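PDB 6CHU: citrate lyase subunit beta-like protein from Mycobacterium tuberculosis H37Rv, which is a magnesium-dependent lyase of the HpcH/HpaI aldolase family, a bifunctional enzyme of itaconate dissimilation and leucine catabolism. Local coordinates for residues R12-G17 against A36-L41; V115-E120 against V138-G143; E130-D135 against S179-L184; R183-A188 against G210-V215. All coordinates share one frame; numbering follows the deposited sequence. Where two conformers were deposited one is given.

Following the chain from its N terminus, contact 1 closes a short loop through helix 29-35 and joins the entry to the first barrel strand, 17-22, to the start of the second, 38-42. Contact 2 closes next, through helices 122-126 and 128-133, pairing strands 114-119 and 137-142. Contact 3 crosses contact 2: it begins on helix 128-133, inside that loop, and ends after helix 165-180, beyond it. Contact 4 starts where contact 3 ends, sharing R183 and L184, and closes through helix 196-209 onto strand 213-216. The P16 carbonyl of contact 1 meets the T214 amide of contact 4, joining the last strand to the residue before the first and closing the eight-stranded TIM barrel.

Contact 1: residues R12-G17 against A36-L41; sequences RAAGPG and ADVVIL
G17 and D37 grip each other through a pair of bonds at the start of the first two parallel strands of the TIM barrel, 17-22 and 38-42. G17 N donates to D37 OD2 at 2.9 Å, meeting the lone pair that faces away from the other carboxylate oxygen. In return D37 N gives its hydrogen to G17 O at 2.8 Å, almost along the C=O axis, and V38 N adds a weak bond to the same oxygen at 3.4 Å. One carbonyl thus receives two successive amides. The D37 side chain lies against the G15-P16 backbone: its CG is 3.3 Å from G15 CA, while P16 CD stands 3.6 Å from D37 OD2. With CG beside its own backbone N (chi1 -66°), the carboxylate folds back to the loop that D37 N also faces. Beside the polar pair, the A14 methyl meets one branch of V38, with A14 CB 3.7 Å from V38 CG2. Further out, the P16 carbonyl bonds the T214 amide of the barrel's last strand. Both carboxylate oxygens of D37 are engaged and the group's rotation is restrained, because D37 OD1 forms a salt bridge with R226 NH1.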
loop_
_atom_site.group_PDB
_atom_site.type_symbol
_atom_site.label_atom_id
_atom_site.label_comp_id
_atom_site.label_asym_id
_atom_site.label_seq_id
_atom_site.Cartn_x
_atom_site.Cartn_y
_atom_site.Cartn_z
ATOM N N ARG A 12 8.175 -15.008 20.678
ATOM C CA ARG A 12 6.727 -15.023 20.866
ATOM C C ARG A 12 6.343 -15.348 22.301
ATOM O O ARG A 12 5.277 -14.924 22.763
ATOM C CB ARG A 12 6.078 -16.015 19.900
ATOM C CG ARG A 12 6.002 -15.488 18.487
ATOM C CD ARG A 12 5.484 -16.512 17.503
ATOM N NE ARG A 12 5.470 -15.949 16.156
ATOM C CZ ARG A 12 6.494 -16.013 15.309
ATOM N NH1 ARG A 12 7.617 -16.626 15.663
ATOM N NH2 ARG A 12 6.393 -15.468 14.105
ATOM N N ALA A 13 7.190 -16.083 23.027
ATOM C CA ALA A 13 6.886 -16.375 24.423
ATOM C C ALA A 13 7.003 -15.134 25.295
ATOM O O ALA A 13 6.318 -15.032 26.319
ATOM C CB ALA A 13 7.802 -17.478 24.952
ATOM N N ALA A 14 7.864 -14.193 24.923
ATOM C CA ALA A 14 7.975 -12.964 25.692
ATOM C C ALA A 14 6.797 -12.044 25.381
ATOM O O ALA A 14 6.152 -12.143 24.333
ATOM C CB ALA A 14 9.299 -12.257 25.400
ATOM N N GLY A 15 6.517 -11.141 26.316
ATOM C CA GLY A 15 5.426 -10.227 26.155
ATOM C C GLY A 15 5.665 -9.236 25.028
ATOM O O GLY A 15 6.696 -9.266 24.337
ATOM N N PRO A 16 4.701 -8.338 24.837
ATOM C CA PRO A 16 4.758 -7.393 23.716
ATOM C C PRO A 16 5.538 -6.118 23.989
ATOM O O PRO A 16 5.660 -5.292 23.079
ATOM C CB PRO A 16 3.270 -7.071 23.498
ATOM C CG PRO A 16 2.694 -7.115 24.895
ATOM C CD PRO A 16 3.466 -8.193 25.631
ATOM N N GLY A 17 6.056 -5.923 25.199
ATOM C CA GLY A 17 6.684 -4.658 25.524
ATOM C C GLY A 17 8.187 -4.719 25.398
ATOM O O GLY A 17 8.874 -5.216 26.293
ATOM N N ALA A 36 10.947 -4.311 31.108
ATOM C CA ALA A 36 10.446 -4.675 29.797
ATOM C C ALA A 36 10.385 -6.188 29.628
ATOM O O ALA A 36 10.979 -6.957 30.393
ATOM C CB ALA A 36 11.319 -4.067 28.694
ATOM N N ASP A 37 9.639 -6.602 28.606
ATOM C CA ASP A 37 9.612 -8.006 28.216
ATOM C C ASP A 37 10.889 -8.387 27.474
ATOM O O ASP A 37 11.514 -9.405 27.779
ATOM C CB ASP A 37 8.375 -8.277 27.360
ATOM C CG ASP A 37 7.087 -8.106 28.141
ATOM O OD1 ASP A 37 6.932 -8.763 29.187
ATOM O OD2 ASP A 37 6.233 -7.310 27.712
ATOM N N VAL A 38 11.304 -7.565 26.519
ATOM C CA VAL A 38 12.561 -7.752 25.795
ATOM C C VAL A 38 13.280 -6.413 25.761
ATOM O O VAL A 38 12.651 -5.370 25.555
ATOM C CB VAL A 38 12.330 -8.279 24.359
ATOM C CG1 VAL A 38 13.641 -8.272 23.543
ATOM C CG2 VAL A 38 11.760 -9.675 24.388
ATOM N N VAL A 39 14.591 -6.434 25.972
ATOM C CA VAL A 39 15.412 -5.232 25.896
ATOM C C VAL A 39 16.160 -5.238 24.570
ATOM O O VAL A 39 16.735 -6.262 24.175
ATOM C CB VAL A 39 16.394 -5.157 27.076
ATOM C CG1 VAL A 39 17.366 -4.004 26.894
ATOM C CG2 VAL A 39 15.631 -5.016 28.396
ATOM N N ILE A 40 16.168 -4.098 23.890
ATOM C CA ILE A 40 16.994 -3.894 22.702
ATOM C C ILE A 40 18.189 -3.057 23.141
ATOM O O ILE A 40 18.070 -1.839 23.320
ATOM C CB ILE A 40 16.229 -3.200 21.571
ATOM C CG1 ILE A 40 14.917 -3.920 21.250
ATOM C CG2 ILE A 40 17.115 -3.118 20.322
ATOM C CD1 ILE A 40 13.943 -3.047 20.443
ATOM N N LEU A 41 19.349 -3.688 23.312
ATOM C CA LEU A 41 20.555 -2.931 23.631
ATOM C C LEU A 41 21.040 -2.286 22.341
ATOM O O LEU A 41 21.247 -2.975 21.333
ATOM C CB LEU A 41 21.627 -3.819 24.263
ATOM C CG LEU A 41 21.302 -4.383 25.653
ATOM C CD1 LEU A 41 22.350 -5.421 26.071
ATOM C CD2 LEU A 41 21.201 -3.286 26.725
#

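Contact 2: residues V115-E120 against V138-G143; sequences VIALVE and VGMMWG. With MG (magnesium ion), chain B.
I116 through V119 pair in register with G139 through W142 as neighbouring parallel strands of the TIM barrel, their axes 23° apart. Backbone bonds alternate between the strands, from V138 N to V115 O at one end to G143 N on V119 O at the other. On one face L118 and M141 interlock: L118 has CG opposite its backbone N (chi1 165°) and then turns at chi2, which brings CD1 to 3.7 Å from M141 CG and over the W142 carbonyl carbon. M141 itself runs out fully extended, its sulfur also beside that methyl. The face of A117, V119, M140 and W142 looks toward the surrounding helices. There M140 bends at both chi2 and chi3, laying SD 4.0 Å from A117 CB and carrying CE on to V119 CG2 at 3.8 Å. W142 leans away to helix 165-180, its indole N-H reaching the next strand at D187. At the strand end E120 sets CG between its backbone N and carbonyl carbon (chi1 48°), then extends toward the magnesium ion, which D146 also binds. E120 OE2 accepts from the K100 amide, and metal-bound water 1 lies 2.7 Å from E120 OE2, placed to donate; E120 OE1 ligates the magnesium ion at 2.1 Å.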
loop_
_atom_site.group_PDB
_atom_site.type_symbol
_atom_site.label_atom_id
_atom_site.label_comp_id
_atom_site.label_asym_id
_atom_site.label_seq_id
_atom_site.Cartn_x
_atom_site.Cartn_y
_atom_site.Cartn_z
ATOM N N VAL A 115 17.850 -12.216 12.763
ATOM C CA VAL A 115 17.790 -10.802 12.396
ATOM C C VAL A 115 16.368 -10.277 12.514
ATOM O O VAL A 115 15.435 -10.863 11.954
ATOM C CB VAL A 115 18.322 -10.567 10.969
ATOM C CG1 VAL A 115 18.251 -9.074 10.606
ATOM C CG2 VAL A 115 19.757 -11.085 10.855
ATOM N N ILE A 116 16.210 -9.161 13.220
ATOM C CA ILE A 116 15.004 -8.344 13.141
ATOM C C ILE A 116 15.333 -7.181 12.221
ATOM O O ILE A 116 16.170 -6.336 12.548
ATOM C CB ILE A 116 14.557 -7.866 14.530
ATOM C CG1 ILE A 116 14.283 -9.092 15.404
ATOM C CG2 ILE A 116 13.304 -6.971 14.422
ATOM C CD1 ILE A 116 13.996 -8.794 16.852
ATOM N N ALA A 117 14.696 -7.143 11.053
ATOM C CA ALA A 117 14.959 -6.104 10.067
ATOM C C ALA A 117 14.085 -4.895 10.378
ATOM O O ALA A 117 12.854 -5.011 10.456
ATOM C CB ALA A 117 14.684 -6.621 8.655
ATOM N N LEU A 118 14.725 -3.749 10.578
ATOM C CA LEU A 118 14.032 -2.496 10.863
ATOM C C LEU A 118 14.001 -1.712 9.555
ATOM O O LEU A 118 15.015 -1.157 9.116
ATOM C CB LEU A 118 14.727 -1.738 11.991
ATOM C CG LEU A 118 14.361 -0.267 12.202
ATOM C CD1 LEU A 118 12.858 -0.094 12.407
ATOM C CD2 LEU A 118 15.136 0.287 13.418
ATOM N N VAL A 119 12.836 -1.701 8.918
ATOM C CA VAL A 119 12.623 -0.985 7.665
ATOM C C VAL A 119 12.236 0.457 7.988
ATOM O O VAL A 119 11.236 0.707 8.670
ATOM C CB VAL A 119 11.544 -1.674 6.816
ATOM C CG1 VAL A 119 11.152 -0.803 5.613
ATOM C CG2 VAL A 119 12.045 -3.048 6.338
ATOM N N GLU A 120 13.040 1.405 7.500
ATOM C CA GLU A 120 12.838 2.821 7.788
ATOM C C GLU A 120 13.362 3.681 6.643
ATOM O O GLU A 120 13.780 4.823 6.861
ATOM C CB GLU A 120 13.506 3.205 9.133
ATOM C CG GLU A 120 14.943 2.704 9.283
ATOM C CD GLU A 120 15.495 2.859 10.687
ATOM O OE1 GLU A 120 14.893 3.616 11.494
ATOM O OE2 GLU A 120 16.538 2.212 10.976
ATOM N N VAL A 138 13.792 -13.108 11.561
ATOM C CA VAL A 138 12.800 -13.585 12.518
ATOM C C VAL A 138 11.758 -12.531 12.851
ATOM O O VAL A 138 10.743 -12.869 13.482
ATOM C CB VAL A 138 13.457 -14.114 13.815
ATOM C CG1 VAL A 138 14.383 -15.296 13.504
ATOM C CG2 VAL A 138 14.209 -12.998 14.560
ATOM N N GLY A 139 11.952 -11.285 12.436
ATOM C CA GLY A 139 10.975 -10.239 12.686
ATOM C C GLY A 139 11.179 -9.067 11.759
ATOM O O GLY A 139 12.270 -8.862 11.211
ATOM N N MET A 140 10.106 -8.287 11.586
ATOM C CA MET A 140 10.136 -7.037 10.840
ATOM C C MET A 140 9.636 -5.926 11.747
ATOM O O MET A 140 8.604 -6.084 12.411
ATOM C CB MET A 140 9.257 -7.084 9.588
ATOM C CG MET A 140 9.551 -8.225 8.608
ATOM S SD MET A 140 11.058 -7.883 7.675
ATOM C CE MET A 140 10.503 -6.554 6.609
ATOM N N MET A 141 10.361 -4.818 11.760
ATOM C CA MET A 141 9.961 -3.592 12.432
ATOM C C MET A 141 9.941 -2.474 11.401
ATOM O O MET A 141 10.560 -2.574 10.336
ATOM C CB MET A 141 10.934 -3.260 13.582
ATOM C CG MET A 141 10.499 -2.126 14.489
ATOM S SD MET A 141 11.786 -1.864 15.724
ATOM C CE MET A 141 11.238 -0.286 16.374
ATOM N N TRP A 142 9.242 -1.385 11.714
ATOM C CA TRP A 142 9.335 -0.209 10.870
ATOM C C TRP A 142 9.645 1.006 11.731
ATOM O O TRP A 142 9.465 0.994 12.953
ATOM C CB TRP A 142 8.059 -0.001 10.033
ATOM C CG TRP A 142 6.877 0.477 10.818
ATOM C CD1 TRP A 142 6.146 -0.230 11.726
ATOM C CD2 TRP A 142 6.292 1.775 10.748
ATOM N NE1 TRP A 142 5.131 0.555 12.236
ATOM C CE2 TRP A 142 5.201 1.794 11.652
ATOM C CE3 TRP A 142 6.578 2.925 10.004
ATOM C CZ2 TRP A 142 4.406 2.920 11.843
ATOM C CZ3 TRP A 142 5.778 4.050 10.184
ATOM C CH2 TRP A 142 4.700 4.037 11.098
ATOM N N GLY A 143 10.187 2.039 11.087
ATOM C CA GLY A 143 10.560 3.249 11.806
ATOM C C GLY A 143 10.114 4.504 11.085
ATOM O O GLY A 143 10.602 4.798 9.990
HETATM MG MG MG B . 15.653 4.824 13.052
HETATM O O HOH W 1 17.400 3.680 13.014
HETATM O O HOH W 2 13.755 5.899 13.009
HETATM O O HOH W 3 16.519 6.107 14.500
#

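Contact 3: residues E130-D135 against S179-L184; sequences EIAAAD and SAFGRL
This is a contact between two helix ends on the outer layer of the TIM barrel, where the last turn of helix 128-133 meets the chain leaving helix 165-180, away from the active site. A Schellman motif with G182 at positive phi ends the second helix and places F181 and R183 on its way into strand 184-187. F181 receives A133 over one ring face in a CH-pi contact: A133 CB lies 3.7 Å from the ring centroid and 14° off the normal. A132 CB adds an apolar touch to F181 CD2 at 3.9 Å. R183 bends at chi2 (-55°), bringing its guanidinium edge to the helix terminus. There R183 NE donates to A132 O at 2.7 Å, close to the guanidinium plane, and R183 NH2 adds a weak bond to the same oxygen at 3.2 Å. Water 4 links R183 NH2 to D135 O, taking a hydrogen from the arginine and giving one to the carbonyl. R123 of a second subunit packs against F181, and its NE bonds A180 O. The carbonyls at the helix C terminus, at the negative end of its dipole, probably favour the cation there, and the in-plane bond from NE fixes the orientation of the guanidinium.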
loop_
_atom_site.group_PDB
_atom_site.type_symbol
_atom_site.label_atom_id
_atom_site.label_comp_id
_atom_site.label_asym_id
_atom_site.label_seq_id
_atom_site.Cartn_x
_atom_site.Cartn_y
_atom_site.Cartn_z
ATOM N N GLU A 130 11.079 -9.257 0.177
ATOM C CA GLU A 130 12.354 -9.952 0.022
ATOM C C GLU A 130 13.132 -9.969 1.333
ATOM O O GLU A 130 13.803 -10.954 1.661
ATOM C CB GLU A 130 13.168 -9.285 -1.088
ATOM C CG GLU A 130 12.568 -9.439 -2.511
ATOM C CD GLU A 130 11.188 -8.768 -2.717
ATOM O OE1 GLU A 130 10.843 -7.758 -2.031
ATOM O OE2 GLU A 130 10.433 -9.272 -3.585
ATOM N N ILE A 131 13.063 -8.878 2.088
ATOM C CA ILE A 131 13.729 -8.818 3.388
ATOM C C ILE A 131 13.095 -9.807 4.363
ATOM O O ILE A 131 13.790 -10.556 5.068
ATOM C CB ILE A 131 13.672 -7.372 3.918
ATOM C CG1 ILE A 131 14.528 -6.468 3.025
ATOM C CG2 ILE A 131 14.154 -7.303 5.344
ATOM C CD1 ILE A 131 14.323 -4.962 3.306
ATOM N N ALA A 132 11.760 -9.830 4.419
ATOM C CA ALA A 132 11.076 -10.743 5.335
ATOM C C ALA A 132 11.332 -12.207 4.994
ATOM O O ALA A 132 11.399 -13.052 5.896
ATOM C CB ALA A 132 9.570 -10.461 5.329
ATOM N N ALA A 133 11.455 -12.532 3.707
ATOM C CA ALA A 133 11.638 -13.917 3.290
ATOM C C ALA A 133 13.060 -14.422 3.503
ATOM O O ALA A 133 13.287 -15.641 3.441
ATOM C CB ALA A 133 11.253 -14.062 1.820
ATOM N N ALA A 134 14.019 -13.524 3.729
ATOM C CA ALA A 134 15.416 -13.927 3.900
ATOM C C ALA A 134 15.551 -14.914 5.054
ATOM O O ALA A 134 14.923 -14.755 6.095
ATOM C CB ALA A 134 16.289 -12.695 4.148
ATOM N N ASP A 135 16.387 -15.941 4.865
ATOM C CA ASP A 135 16.465 -17.017 5.853
ATOM C C ASP A 135 16.798 -16.556 7.276
ATOM O O ASP A 135 16.243 -17.143 8.222
ATOM C CB ASP A 135 17.470 -18.078 5.382
ATOM C CG ASP A 135 16.850 -19.107 4.434
ATOM O OD1 ASP A 135 15.612 -19.121 4.263
ATOM O OD2 ASP A 135 17.615 -19.912 3.861
ATOM N N SER A 179 4.035 -11.142 8.384
ATOM C CA SER A 179 3.096 -12.230 8.597
ATOM C C SER A 179 3.090 -13.214 7.434
ATOM O O SER A 179 2.857 -14.410 7.642
ATOM C CB SER A 179 1.697 -11.661 8.839
ATOM O OG SER A 179 0.796 -12.689 9.198
ATOM N N ALA A 180 3.371 -12.744 6.214
ATOM C CA ALA A 180 3.403 -13.634 5.056
ATOM C C ALA A 180 4.501 -14.680 5.178
ATOM O O ALA A 180 4.409 -15.750 4.564
ATOM C CB ALA A 180 3.624 -12.831 3.774
ATOM N N PHE A 181 5.561 -14.374 5.932
ATOM C CA PHE A 181 6.688 -15.294 6.064
ATOM C C PHE A 181 6.880 -15.768 7.502
ATOM O O PHE A 181 7.945 -16.287 7.854
ATOM C CB PHE A 181 7.941 -14.637 5.493
ATOM C CG PHE A 181 7.834 -14.405 4.015
ATOM C CD1 PHE A 181 8.007 -15.465 3.129
ATOM C CD2 PHE A 181 7.472 -13.161 3.516
ATOM C CE1 PHE A 181 7.863 -15.277 1.761
ATOM C CE2 PHE A 181 7.335 -12.962 2.149
ATOM C CZ PHE A 181 7.529 -14.013 1.274
ATOM N N GLY A 182 5.838 -15.656 8.319
ATOM C CA GLY A 182 5.864 -16.188 9.669
ATOM C C GLY A 182 6.775 -15.448 10.625
ATOM O O GLY A 182 7.225 -16.037 11.616
ATOM N N ARG A 183 7.058 -14.177 10.361
ATOM C CA ARG A 183 7.964 -13.407 11.209
ATOM C C ARG A 183 7.184 -12.625 12.257
ATOM O O ARG A 183 5.992 -12.344 12.098
ATOM C CB ARG A 183 8.807 -12.439 10.376
ATOM C CG ARG A 183 9.355 -13.021 9.053
ATOM C CD ARG A 183 10.154 -14.307 9.268
ATOM N NE ARG A 183 10.953 -14.615 8.087
ATOM C CZ ARG A 183 11.534 -15.791 7.863
ATOM N NH1 ARG A 183 11.370 -16.787 8.731
ATOM N NH2 ARG A 183 12.260 -15.982 6.764
ATOM N N LEU A 184 7.877 -12.267 13.341
ATOM C CA LEU A 184 7.307 -11.321 14.294
ATOM C C LEU A 184 7.106 -9.968 13.628
ATOM O O LEU A 184 7.929 -9.533 12.819
ATOM C CB LEU A 184 8.230 -11.138 15.496
ATOM C CG LEU A 184 8.194 -12.029 16.728
ATOM C CD1 LEU A 184 9.026 -11.346 17.796
ATOM C CD2 LEU A 184 6.791 -12.227 17.225
HETATM O O HOH W 4 13.705 -18.492 7.496
#

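Contact 4: residues R183-A188 against G210-V215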
loop_
_atom_site.group_PDB
_atom_site.type_symbol
_atom_site.label_atom_id
_atom_site.label_comp_id
_atom_site.label_asym_id
_atom_site.label_seq_id
_atom_site.Cartn_x
_atom_site.Cartn_y
_atom_site.Cartn_z
ATOM N N ARG A 183 7.058 -14.177 10.361
ATOM C CA ARG A 183 7.964 -13.407 11.209
ATOM C C ARG A 183 7.184 -12.625 12.257
ATOM O O ARG A 183 5.992 -12.344 12.098
ATOM C CB ARG A 183 8.807 -12.439 10.376
ATOM C CG ARG A 183 9.355 -13.021 9.053
ATOM C CD ARG A 183 10.154 -14.307 9.268
ATOM N NE ARG A 183 10.953 -14.615 8.087
ATOM C CZ ARG A 183 11.534 -15.791 7.863
ATOM N NH1 ARG A 183 11.370 -16.787 8.731
ATOM N NH2 ARG A 183 12.260 -15.982 6.764
ATOM N N LEU A 184 7.877 -12.267 13.341
ATOM C CA LEU A 184 7.307 -11.321 14.294
ATOM C C LEU A 184 7.106 -9.968 13.628
ATOM O O LEU A 184 7.929 -9.533 12.819
ATOM C CB LEU A 184 8.230 -11.138 15.496
ATOM C CG LEU A 184 8.194 -12.029 16.728
ATOM C CD1 LEU A 184 9.026 -11.346 17.796
ATOM C CD2 LEU A 184 6.791 -12.227 17.225
ATOM N N ALA A 185 6.021 -9.279 13.994
ATOM C CA ALA A 185 5.763 -7.925 13.512
ATOM C C ALA A 185 5.880 -6.953 14.679
ATOM O O ALA A 185 5.158 -7.088 15.671
ATOM C CB ALA A 185 4.375 -7.816 12.871
ATOM N N LEU A 186 6.772 -5.972 14.549
ATOM C CA LEU A 186 7.034 -4.996 15.604
ATOM C C LEU A 186 6.590 -3.614 15.137
ATOM O O LEU A 186 7.024 -3.144 14.078
ATOM C CB LEU A 186 8.524 -4.975 15.972
ATOM C CG LEU A 186 9.155 -6.228 16.598
ATOM C CD1 LEU A 186 9.377 -7.330 15.560
ATOM C CD2 LEU A 186 10.483 -5.829 17.194
ATOM N N ASP A 187 5.746 -2.955 15.936
ATOM C CA ASP A 187 5.252 -1.631 15.575
ATOM C C ASP A 187 6.224 -0.554 16.045
ATOM O O ASP A 187 6.970 -0.739 17.013
ATOM C CB ASP A 187 3.863 -1.390 16.176
ATOM C CG ASP A 187 3.080 -0.306 15.441
ATOM O OD1 ASP A 187 3.321 -0.073 14.247
ATOM O OD2 ASP A 187 2.209 0.323 16.071
ATOM N N ALA A 188 6.196 0.586 15.351
ATOM C CA ALA A 188 7.166 1.658 15.538
ATOM C C ALA A 188 7.002 2.357 16.893
ATOM O O ALA A 188 5.928 2.366 17.510
ATOM C CB ALA A 188 7.039 2.698 14.418
ATOM N N GLY A 210 -2.884 -7.342 14.640
ATOM C CA GLY A 210 -1.988 -8.473 14.736
ATOM C C GLY A 210 -0.506 -8.175 14.814
ATOM O O GLY A 210 0.300 -9.090 14.593
ATOM N N PHE A 211 -0.109 -6.941 15.099
ATOM C CA PHE A 211 1.273 -6.747 15.505
ATOM C C PHE A 211 1.527 -7.593 16.748
ATOM O O PHE A 211 0.619 -7.857 17.537
ATOM C CB PHE A 211 1.572 -5.265 15.784
ATOM C CG PHE A 211 1.931 -4.475 14.551
ATOM C CD1 PHE A 211 3.230 -4.467 14.072
ATOM C CD2 PHE A 211 0.957 -3.748 13.864
ATOM C CE1 PHE A 211 3.571 -3.747 12.932
ATOM C CE2 PHE A 211 1.284 -3.016 12.721
ATOM C CZ PHE A 211 2.601 -3.013 12.254
ATOM N N ASP A 212 2.765 -8.066 16.889
ATOM C CA ASP A 212 3.141 -8.891 18.029
ATOM C C ASP A 212 3.752 -8.085 19.154
ATOM O O ASP A 212 3.734 -8.540 20.310
ATOM C CB ASP A 212 4.151 -9.948 17.591
ATOM C CG ASP A 212 3.593 -10.852 16.526
ATOM O OD1 ASP A 212 2.650 -11.591 16.854
ATOM O OD2 ASP A 212 4.053 -10.778 15.368
ATOM N N VAL A 213 4.291 -6.919 18.828
ATOM C CA VAL A 213 5.132 -6.124 19.720
ATOM C C VAL A 213 4.903 -4.651 19.404
ATOM O O VAL A 213 4.783 -4.272 18.237
ATOM C CB VAL A 213 6.628 -6.475 19.532
ATOM C CG1 VAL A 213 7.522 -5.447 20.247
ATOM C CG2 VAL A 213 6.935 -7.904 20.012
ATOM N N THR A 214 4.873 -3.810 20.442
ATOM C CA THR A 214 5.105 -2.379 20.275
ATOM C C THR A 214 6.425 -2.043 20.954
ATOM O O THR A 214 6.596 -2.310 22.150
ATOM C CB THR A 214 3.964 -1.551 20.869
ATOM O OG1 THR A 214 2.820 -1.648 20.013
ATOM C CG2 THR A 214 4.371 -0.073 20.986
ATOM N N VAL A 215 7.353 -1.467 20.201
ATOM C CA VAL A 215 8.655 -1.117 20.758
ATOM C C VAL A 215 8.557 0.250 21.420
ATOM O O VAL A 215 7.871 1.158 20.923
ATOM C CB VAL A 215 9.740 -1.155 19.669
ATOM C CG1 VAL A 215 11.109 -0.843 20.280
ATOM C CG2 VAL A 215 9.760 -2.550 19.016
HETATM O O HOH W 5 2.040 0.551 18.829
#
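L184 and D212 touch first, L184 CD2 coming within 3.5 Å of D212 CB, the two side chains crossing at a slant. The next residue is bound through both backbone polar groups: A185 N donates to D212 OD2 at 2.8 Å on the lone pair pointing away from OD1, and A185 O accepts D212 N at 2.9 Å, with V213 N a weak second donor. A chi1 of -60° turns the D212 carboxylate away from its own carbonyl carbon and toward the A185 amide. A185 CB touches F211 CD1. From L186 the strands 184-187 and 213-216 pair directly, L186 with V213 and D187 with T214; they are the seventh and eighth of the TIM barrel, joined through helix 196-209 in a parallel beta-alpha-beta crossover. L186 lies side by side with V213 and sets CD2 3.8 Å from V215 CG2. D187 N then bonds V213 O, and V215 N bonds D187 O. D187 CB packs over the F211 ring face, 4.0 Å from its centroid, with OD1 above the same ring toward its rim. W142 NE1 donates to D187 OD1, while D187 OD2 pairs with R171 and takes a hydrogen from water 5. That water lies 2.6 Å from T214 OG1, which is also hydrogen-bonded to Y229 OH.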